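Local atomic coordinates of 1-pyrroline-5-carboxylate dehydrogenase (Thermus thermophilus, PDB entry 1UZB), a protein that probably oxidises the semialdehyde derived from 1-pyrroline-5-carboxylate to glutamate, the closing step of proline breakdown, as a member of the aldehyde dehydrogenase family. Residues E9-F14 against R110-R114; D134-A138 against F185-T191. All coordinates share one frame; numbering follows the deposited sequence.

Contact 1. Residues E9-F14 against R110-R114; sequences EPIETF and RRRKR
Glu9 and Lys113 both set out with CG opposite the backbone N (chi1 179° in Glu9) and each bends once, Glu9 at chi2 and Lys113 at chi3, which brings carboxylate and ammonium together from opposite directions. Arg110 starts in the same way and turns at chi3 to present its guanidinium to the same carboxylate. One anion is shared between two cations, illustrating how a salt-bridge network can tie an irregular chain segment to a helix junction. Arg110 NE donates at 3.0 Å to Glu9 OE1 in an almost straight bond (175°); the oxygen lies in the guanidinium plane and is met on its syn side, with NE well out of the carboxylate plane. Lys113 NZ donates to Glu9 OE2 at 2.6 Å, meeting it on the anti side. Such neighbours would be expected to favour the ionised carboxylate. A water bridges Glu9 OE1 and Arg110 NH1, and another joins Lys113 NZ to Pro10 O.

Arg114 NH2 lies 3.5 Å from Glu12 CB, and the carboxylate stands nearly perpendicular to the guanidinium. Glu12 OE1 lies well out of the guanidinium plane, so no N-H points at it; a water donates to Glu12 OE1 and accepts from Arg114 NH2. Glu12 OE2 instead receives Phe14 N on its anti lone pair, while Glu12 CG rests over the centre of the Phe14 ring, whose CE2 is 3.9 Å from Arg114 NE. Glu143 of helix 128-149 pairs with Arg110 and Glu117 of helix 113-124 with Arg114. Glu9 also packs on Ile139 of helix 128-149, and Phe14 on Met23 of helix 17-32.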
ATOM      1  N   GLU A   9      -6.995 -20.006 -18.272  1.00  7.79           N
ATOM      2  CA  GLU A   9      -6.647 -20.675 -19.521  1.00  8.21           C
ATOM      3  C   GLU A   9      -7.886 -20.665 -20.412  1.00  9.74           C
ATOM      4  O   GLU A   9      -8.951 -21.106 -19.999  1.00  9.40           O
ATOM      5  CB  GLU A   9      -6.229 -22.118 -19.228  1.00  9.23           C
ATOM      6  CG  GLU A   9      -5.854 -22.967 -20.439  1.00 10.50           C
ATOM      7  CD  GLU A   9      -4.531 -22.573 -21.065  1.00 11.39           C
ATOM      8  OE1 GLU A   9      -3.674 -22.009 -20.355  1.00 11.04           O
ATOM      9  OE2 GLU A   9      -4.341 -22.848 -22.269  1.00 13.82           O
ATOM     10  N   PRO A  10      -7.766 -20.145 -21.644  1.00  9.90           N
ATOM     11  CA  PRO A  10      -8.919 -20.104 -22.548  1.00 11.30           C
ATOM     12  C   PRO A  10      -9.502 -21.486 -22.824  1.00 10.79           C
ATOM     13  O   PRO A  10      -8.766 -22.450 -23.011  1.00 13.05           O
ATOM     14  CB  PRO A  10      -8.340 -19.468 -23.807  1.00 12.87           C
ATOM     15  CG  PRO A  10      -7.303 -18.541 -23.260  1.00 12.59           C
ATOM     16  CD  PRO A  10      -6.627 -19.405 -22.215  1.00 11.46           C
ATOM     17  N   ILE A  11     -10.828 -21.574 -22.838  1.00 10.52           N
ATOM     18  CA  ILE A  11     -11.516 -22.831 -23.111  1.00 10.48           C
ATOM     19  C   ILE A  11     -11.736 -22.928 -24.617  1.00 10.37           C
ATOM     20  O   ILE A  11     -12.399 -22.077 -25.210  1.00 11.79           O
ATOM     21  CB  ILE A  11     -12.879 -22.887 -22.386  1.00 10.08           C
ATOM     22  CG1 ILE A  11     -12.660 -22.791 -20.873  1.00 11.22           C
ATOM     23  CG2 ILE A  11     -13.607 -24.183 -22.729  1.00 10.54           C
ATOM     24  CD1 ILE A  11     -13.939 -22.723 -20.061  1.00 14.02           C
ATOM     25  N   GLU A  12     -11.171 -23.963 -25.228  1.00 10.28           N
ATOM     26  CA  GLU A  12     -11.286 -24.165 -26.666  1.00 10.77           C
ATOM     27  C   GLU A  12     -12.715 -24.488 -27.093  1.00 11.61           C
ATOM     28  O   GLU A  12     -13.385 -25.319 -26.479  1.00 12.13           O
ATOM     29  CB  GLU A  12     -10.339 -25.287 -27.102  1.00 11.14           C
ATOM     30  CG  GLU A  12     -10.340 -25.566 -28.595  1.00 11.07           C
ATOM     31  CD  GLU A  12      -9.995 -24.343 -29.423  1.00 11.41           C
ATOM     32  OE1 GLU A  12      -8.877 -23.802 -29.263  1.00 14.37           O
ATOM     33  OE2 GLU A  12     -10.844 -23.923 -30.235  1.00 13.37           O
ATOM     34  N   THR A  13     -13.170 -23.827 -28.155  1.00 13.55           N
ATOM     35  CA  THR A  13     -14.515 -24.026 -28.688  1.00 15.42           C
ATOM     36  C   THR A  13     -14.483 -24.886 -29.955  1.00 14.71           C
ATOM     37  O   THR A  13     -15.518 -25.373 -30.413  1.00 15.60           O
ATOM     38  CB  THR A  13     -15.172 -22.679 -29.032  1.00 16.33           C
ATOM     39  OG1 THR A  13     -14.371 -21.998 -30.004  1.00 18.51           O
ATOM     40  CG2 THR A  13     -15.297 -21.812 -27.786  1.00 19.33           C
ATOM     41  N   PHE A  14     -13.291 -25.058 -30.516  1.00 14.33           N
ATOM     42  CA  PHE A  14     -13.093 -25.858 -31.724  1.00 15.24           C
ATOM     43  C   PHE A  14     -13.870 -25.331 -32.925  1.00 17.12           C
ATOM     44  O   PHE A  14     -14.465 -26.101 -33.680  1.00 18.09           O
ATOM     45  CB  PHE A  14     -13.475 -27.319 -31.464  1.00 13.46           C
ATOM     46  CG  PHE A  14     -12.764 -27.927 -30.293  1.00 11.05           C
ATOM     47  CD1 PHE A  14     -13.353 -27.934 -29.031  1.00 11.03           C
ATOM     48  CD2 PHE A  14     -11.487 -28.453 -30.440  1.00 10.76           C
ATOM     49  CE1 PHE A  14     -12.674 -28.457 -27.931  1.00 10.59           C
ATOM     50  CE2 PHE A  14     -10.800 -28.976 -29.349  1.00 11.36           C
ATOM     51  CZ  PHE A  14     -11.394 -28.978 -28.091  1.00 10.95           C
ATOM     52  N   ARG A 110      -0.216 -27.940 -20.209  1.00  5.75           N
ATOM     53  CA  ARG A 110      -0.706 -27.117 -21.306  1.00  7.60           C
ATOM     54  C   ARG A 110      -0.274 -27.685 -22.660  1.00  8.08           C
ATOM     55  O   ARG A 110      -1.037 -27.649 -23.627  1.00  8.92           O
ATOM     56  CB  ARG A 110      -0.208 -25.675 -21.147  1.00  7.46           C
ATOM     57  CG  ARG A 110      -0.828 -24.693 -22.130  1.00  9.32           C
ATOM     58  CD  ARG A 110      -0.365 -23.257 -21.892  1.00  9.74           C
ATOM     59  NE  ARG A 110      -0.814 -22.714 -20.610  1.00  9.47           N
ATOM     60  CZ  ARG A 110      -0.045 -22.584 -19.532  1.00 10.38           C
ATOM     61  NH1 ARG A 110      -0.549 -22.077 -18.413  1.00  9.50           N
ATOM     62  NH2 ARG A 110       1.227 -22.956 -19.570  1.00 11.24           N
ATOM     63  N   ARG A 111       0.941 -28.220 -22.731  1.00  7.80           N
ATOM     64  CA  ARG A 111       1.425 -28.788 -23.987  1.00  9.06           C
ATOM     65  C   ARG A 111       0.784 -30.136 -24.320  1.00  9.42           C
ATOM     66  O   ARG A 111       0.909 -30.619 -25.443  1.00 11.15           O
ATOM     67  CB  ARG A 111       2.951 -28.913 -23.955  1.00  9.90           C
ATOM     68  CG  ARG A 111       3.647 -27.564 -24.013  1.00 12.75           C
ATOM     69  CD  ARG A 111       5.106 -27.633 -23.614  1.00 14.36           C
ATOM     70  NE  ARG A 111       5.693 -26.298 -23.595  1.00 15.94           N
ATOM     71  CZ  ARG A 111       6.578 -25.880 -22.695  1.00 16.17           C
ATOM     72  NH1 ARG A 111       6.988 -26.694 -21.731  1.00 14.73           N
ATOM     73  NH2 ARG A 111       7.038 -24.638 -22.752  1.00 18.89           N
ATOM     74  N   ARG A 112       0.099 -30.742 -23.351  1.00  8.29           N
ATOM     75  CA  ARG A 112      -0.570 -32.027 -23.566  1.00  9.05           C
ATOM     76  C   ARG A 112      -2.088 -31.873 -23.481  1.00  8.78           C
ATOM     77  O   ARG A 112      -2.817 -32.850 -23.292  1.00  8.00           O
ATOM     78  CB  ARG A 112      -0.107 -33.056 -22.528  1.00 11.18           C
ATOM     79  CG  ARG A 112       1.346 -33.480 -22.681  1.00 14.63           C
ATOM     80  CD  ARG A 112       1.729 -34.559 -21.678  1.00 16.30           C
ATOM     81  NE  ARG A 112       0.958 -35.787 -21.857  1.00 18.74           N
ATOM     82  CZ  ARG A 112       1.171 -36.911 -21.176  1.00 20.65           C
ATOM     83  NH1 ARG A 112       0.422 -37.982 -21.401  1.00 20.87           N
ATOM     84  NH2 ARG A 112       2.137 -36.963 -20.270  1.00 23.42           N
ATOM     85  N   LYS A 113      -2.553 -30.640 -23.643  1.00  8.52           N
ATOM     86  CA  LYS A 113      -3.973 -30.319 -23.550  1.00  9.15           C
ATOM     87  C   LYS A 113      -4.907 -31.168 -24.413  1.00  7.37           C
ATOM     88  O   LYS A 113      -5.859 -31.760 -23.897  1.00  7.71           O
ATOM     89  CB  LYS A 113      -4.177 -28.833 -23.860  1.00 13.33           C
ATOM     90  CG  LYS A 113      -5.597 -28.326 -23.670  1.00 17.79           C
ATOM     91  CD  LYS A 113      -5.614 -26.831 -23.360  1.00 19.55           C
ATOM     92  CE  LYS A 113      -4.875 -26.011 -24.403  1.00 21.54           C
ATOM     93  NZ  LYS A 113      -5.024 -24.555 -24.136  1.00 18.28           N
ATOM     94  N   ARG A 114      -4.645 -31.240 -25.716  1.00  7.92           N
ATOM     95  CA  ARG A 114      -5.508 -32.011 -26.605  1.00  8.79           C
ATOM     96  C   ARG A 114      -5.567 -33.493 -26.227  1.00  6.73           C
ATOM     97  O   ARG A 114      -6.632 -34.117 -26.279  1.00  7.61           O
ATOM     98  CB  ARG A 114      -5.046 -31.852 -28.057  1.00  9.45           C
ATOM     99  CG  ARG A 114      -5.197 -30.438 -28.628  1.00 12.15           C
ATOM    100  CD  ARG A 114      -6.663 -30.055 -28.860  1.00 11.92           C
ATOM    101  NE  ARG A 114      -7.232 -29.248 -27.780  1.00 13.87           N
ATOM    102  CZ  ARG A 114      -6.972 -27.958 -27.588  1.00 12.78           C
ATOM    103  NH1 ARG A 114      -6.148 -27.312 -28.403  1.00 13.95           N
ATOM    104  NH2 ARG A 114      -7.546 -27.305 -26.584  1.00 14.03           N
TER
HETATM  105  O   HOH W   1      -3.048 -20.579 -18.299  1.00 13.43           O
HETATM  106  O   HOH W   2      -8.250 -24.868 -23.926  1.00 16.76           O
HETATM  107  O   HOH W   3      -6.747 -22.332 -24.982  1.00 26.86           O
HETATM  108  O   HOH W   4      -6.897 -24.430 -27.486  1.00 23.11           O

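Contact 2. Residues D134-A138 against F185-T191; sequences DVAEA and FPVAIFT
Ala138 CA and Ala188 CA lie 3.8 Å apart and show how small side chains permit intimate backbone packing. The bump of Ala138 CB fits between Val187 CG1 and Ala188 CA, 3.6 Å from each, with Thr191 flanking it. The Ala188 methyl enters a hollow made by the Asp134 carbonyl and the Glu137 side chain; Ala188 CB is 3.3 Å from Asp134 O and 3.7 Å from Glu137 CB. Glu137 runs extended beside this methyl, its whole length from CB to OE2 forming one wall. Thr191 turns its hydroxyl back to Val187 O, which also accepts Thr191 N from the opposite face.

With chi1 at -169°, the Asp134 carboxylate reaches across to the start of helix 188-199. Asp134 OD1 accepts Ala188 N at 2.8 Å, while OD2 fits against Phe185 CA and Pro186 CD and forms a salt bridge with Lys126. Replacing Asp134 by an alanine takes away both carboxylate oxygens and would probably leave Ala188 N without its acceptor and Lys126 without its carboxylate mate. Phe185 and Pro186 end the Pro-Trp-Asn-Phe-Pro motif, whose asparagine helps form the oxyanion hole in aldehyde dehydrogenases; the Asp134-Ala188 bond holds the chain just after it against helix 128-149. Around it, Met109 of helix 95-111 meets Ala138 and Thr191, Leu120 of helix 113-124 touches Asp134 and Pro186, and Val215 of helix 213-226 backs Val187.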
ATOM      1  N   ASP A 134     -12.545 -28.797 -18.653  1.00  5.08           N
ATOM      2  CA  ASP A 134     -12.000 -29.603 -17.563  1.00  4.92           C
ATOM      3  C   ASP A 134     -10.480 -29.416 -17.492  1.00  5.31           C
ATOM      4  O   ASP A 134      -9.935 -29.047 -16.451  1.00  5.71           O
ATOM      5  CB  ASP A 134     -12.361 -31.078 -17.812  1.00  6.41           C
ATOM      6  CG  ASP A 134     -12.080 -31.982 -16.620  1.00  8.58           C
ATOM      7  OD1 ASP A 134     -11.010 -31.851 -15.995  1.00  8.71           O
ATOM      8  OD2 ASP A 134     -12.932 -32.852 -16.331  1.00  8.53           O
ATOM      9  N   VAL A 135      -9.794 -29.657 -18.605  1.00  5.08           N
ATOM     10  CA  VAL A 135      -8.343 -29.513 -18.627  1.00  6.15           C
ATOM     11  C   VAL A 135      -7.911 -28.068 -18.361  1.00  4.82           C
ATOM     12  O   VAL A 135      -6.913 -27.828 -17.669  1.00  5.97           O
ATOM     13  CB  VAL A 135      -7.766 -29.997 -19.974  1.00  5.03           C
ATOM     14  CG1 VAL A 135      -6.257 -29.805 -19.994  1.00  8.70           C
ATOM     15  CG2 VAL A 135      -8.107 -31.476 -20.176  1.00  7.79           C
ATOM     16  N   ALA A 136      -8.656 -27.107 -18.902  1.00  5.48           N
ATOM     17  CA  ALA A 136      -8.337 -25.699 -18.691  1.00  5.13           C
ATOM     18  C   ALA A 136      -8.399 -25.363 -17.201  1.00  4.41           C
ATOM     19  O   ALA A 136      -7.561 -24.622 -16.689  1.00  5.29           O
ATOM     20  CB  ALA A 136      -9.305 -24.822 -19.473  1.00  6.27           C
ATOM     21  N   GLU A 137      -9.392 -25.913 -16.506  1.00  4.47           N
ATOM     22  CA  GLU A 137      -9.549 -25.678 -15.074  1.00  4.91           C
ATOM     23  C   GLU A 137      -8.374 -26.285 -14.301  1.00  4.18           C
ATOM     24  O   GLU A 137      -7.910 -25.703 -13.326  1.00  4.17           O
ATOM     25  CB  GLU A 137     -10.865 -26.278 -14.576  1.00  5.31           C
ATOM     26  CG  GLU A 137     -11.171 -25.971 -13.116  1.00  8.72           C
ATOM     27  CD  GLU A 137     -12.452 -26.624 -12.634  1.00 11.75           C
ATOM     28  OE1 GLU A 137     -13.453 -26.594 -13.377  1.00 18.11           O
ATOM     29  OE2 GLU A 137     -12.463 -27.156 -11.506  1.00 17.62           O
ATOM     30  N   ALA A 138      -7.906 -27.456 -14.730  1.00  4.29           N
ATOM     31  CA  ALA A 138      -6.773 -28.113 -14.074  1.00  3.90           C
ATOM     32  C   ALA A 138      -5.535 -27.218 -14.172  1.00  4.60           C
ATOM     33  O   ALA A 138      -4.818 -27.023 -13.192  1.00  4.70           O
ATOM     34  CB  ALA A 138      -6.496 -29.463 -14.734  1.00  4.86           C
ATOM     35  N   PHE A 185     -14.855 -34.675 -12.851  1.00  6.02           N
ATOM     36  CA  PHE A 185     -13.836 -33.698 -13.240  1.00  6.99           C
ATOM     37  C   PHE A 185     -12.529 -34.350 -12.815  1.00  7.39           C
ATOM     38  O   PHE A 185     -11.823 -33.853 -11.941  1.00  6.47           O
ATOM     39  CB  PHE A 185     -14.032 -32.357 -12.532  1.00  8.59           C
ATOM     40  CG  PHE A 185     -15.191 -31.568 -13.062  1.00 10.16           C
ATOM     41  CD1 PHE A 185     -16.462 -31.723 -12.521  1.00 12.03           C
ATOM     42  CD2 PHE A 185     -15.020 -30.700 -14.138  1.00 12.21           C
ATOM     43  CE1 PHE A 185     -17.552 -31.025 -13.045  1.00 11.54           C
ATOM     44  CE2 PHE A 185     -16.100 -30.000 -14.670  1.00 13.15           C
ATOM     45  CZ  PHE A 185     -17.369 -30.164 -14.121  1.00 12.93           C
ATOM     46  N   PRO A 186     -12.193 -35.485 -13.454  1.00  8.16           N
ATOM     47  CA  PRO A 186     -10.996 -36.284 -13.192  1.00  7.93           C
ATOM     48  C   PRO A 186      -9.642 -35.700 -13.546  1.00  7.19           C
ATOM     49  O   PRO A 186      -8.611 -36.314 -13.269  1.00  8.00           O
ATOM     50  CB  PRO A 186     -11.294 -37.583 -13.921  1.00  8.25           C
ATOM     51  CG  PRO A 186     -12.003 -37.110 -15.123  1.00  6.88           C
ATOM     52  CD  PRO A 186     -12.935 -36.034 -14.605  1.00  8.12           C
ATOM     53  N   VAL A 187      -9.633 -34.541 -14.190  1.00  6.92           N
ATOM     54  CA  VAL A 187      -8.369 -33.881 -14.470  1.00  7.05           C
ATOM     55  C   VAL A 187      -8.354 -32.635 -13.585  1.00  6.53           C
ATOM     56  O   VAL A 187      -7.467 -32.470 -12.759  1.00  6.95           O
ATOM     57  CB  VAL A 187      -8.208 -33.473 -15.951  1.00  6.31           C
ATOM     58  CG1 VAL A 187      -6.883 -32.734 -16.137  1.00  7.34           C
ATOM     59  CG2 VAL A 187      -8.230 -34.708 -16.835  1.00 10.28           C
ATOM     60  N   ALA A 188      -9.373 -31.791 -13.722  1.00  5.40           N
ATOM     61  CA  ALA A 188      -9.461 -30.557 -12.945  1.00  5.59           C
ATOM     62  C   ALA A 188      -9.455 -30.707 -11.421  1.00  5.61           C
ATOM     63  O   ALA A 188      -8.549 -30.213 -10.754  1.00  5.13           O
ATOM     64  CB  ALA A 188     -10.694 -29.768 -13.369  1.00  6.16           C
ATOM     65  N   ILE A 189     -10.472 -31.363 -10.866  1.00  5.44           N
ATOM     66  CA  ILE A 189     -10.551 -31.512  -9.415  1.00  5.28           C
ATOM     67  C   ILE A 189      -9.463 -32.439  -8.871  1.00  5.81           C
ATOM     68  O   ILE A 189      -8.917 -32.204  -7.796  1.00  6.54           O
ATOM     69  CB  ILE A 189     -11.960 -31.972  -9.003  1.00  7.11           C
ATOM     70  CG1 ILE A 189     -12.960 -30.866  -9.360  1.00 10.13           C
ATOM     71  CG2 ILE A 189     -12.019 -32.264  -7.507  1.00  7.01           C
ATOM     72  CD1 ILE A 189     -14.400 -31.201  -9.049  1.00 12.44           C
ATOM     73  N   PHE A 190      -9.144 -33.483  -9.625  1.00  5.50           N
ATOM     74  CA  PHE A 190      -8.084 -34.413  -9.255  1.00  5.70           C
ATOM     75  C   PHE A 190      -6.804 -33.587  -9.060  1.00  5.62           C
ATOM     76  O   PHE A 190      -6.129 -33.686  -8.038  1.00  5.57           O
ATOM     77  CB  PHE A 190      -7.904 -35.425 -10.393  1.00  6.72           C
ATOM     78  CG  PHE A 190      -6.830 -36.449 -10.154  1.00  6.84           C
ATOM     79  CD1 PHE A 190      -7.044 -37.518  -9.292  1.00  8.62           C
ATOM     80  CD2 PHE A 190      -5.619 -36.369 -10.832  1.00  7.14           C
ATOM     81  CE1 PHE A 190      -6.066 -38.499  -9.114  1.00  8.77           C
ATOM     82  CE2 PHE A 190      -4.634 -37.343 -10.662  1.00  8.93           C
ATOM     83  CZ  PHE A 190      -4.859 -38.411  -9.802  1.00  7.63           C
ATOM     84  N   THR A 191      -6.493 -32.745 -10.040  1.00  4.39           N
ATOM     85  CA  THR A 191      -5.299 -31.910  -9.985  1.00  4.96           C
ATOM     86  C   THR A 191      -5.337 -30.868  -8.867  1.00  4.26           C
ATOM     87  O   THR A 191      -4.386 -30.746  -8.090  1.00  5.17           O
ATOM     88  CB  THR A 191      -5.087 -31.184 -11.322  1.00  4.90           C
ATOM     89  OG1 THR A 191      -4.855 -32.150 -12.354  1.00  6.28           O
ATOM     90  CG2 THR A 191      -3.895 -30.249 -11.240  1.00  6.17           C
TER

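From the N terminus, the irregular lead of residues 9-14 is held by contact 1 to the junction of helices 95-111 and 113-124, closing a loop that contains helix 17-32, a small mixed sheet, helix 73-90 and most of helix 95-111. Only after that does contact 2 open: it joins helix 128-149 to the start of helix 188-199, with strand 165-180 in the loop between. The two closures follow in series, neither nesting nor crossing. Their centres are 12 Å apart, and they meet on helix 128-149, where Glu9 O and Ile11 CG1 pack on Ala136 and Lys113 CG on Val135. That helix thus connects the surface N-terminal segment with the buried contact at the start of helix 188-199.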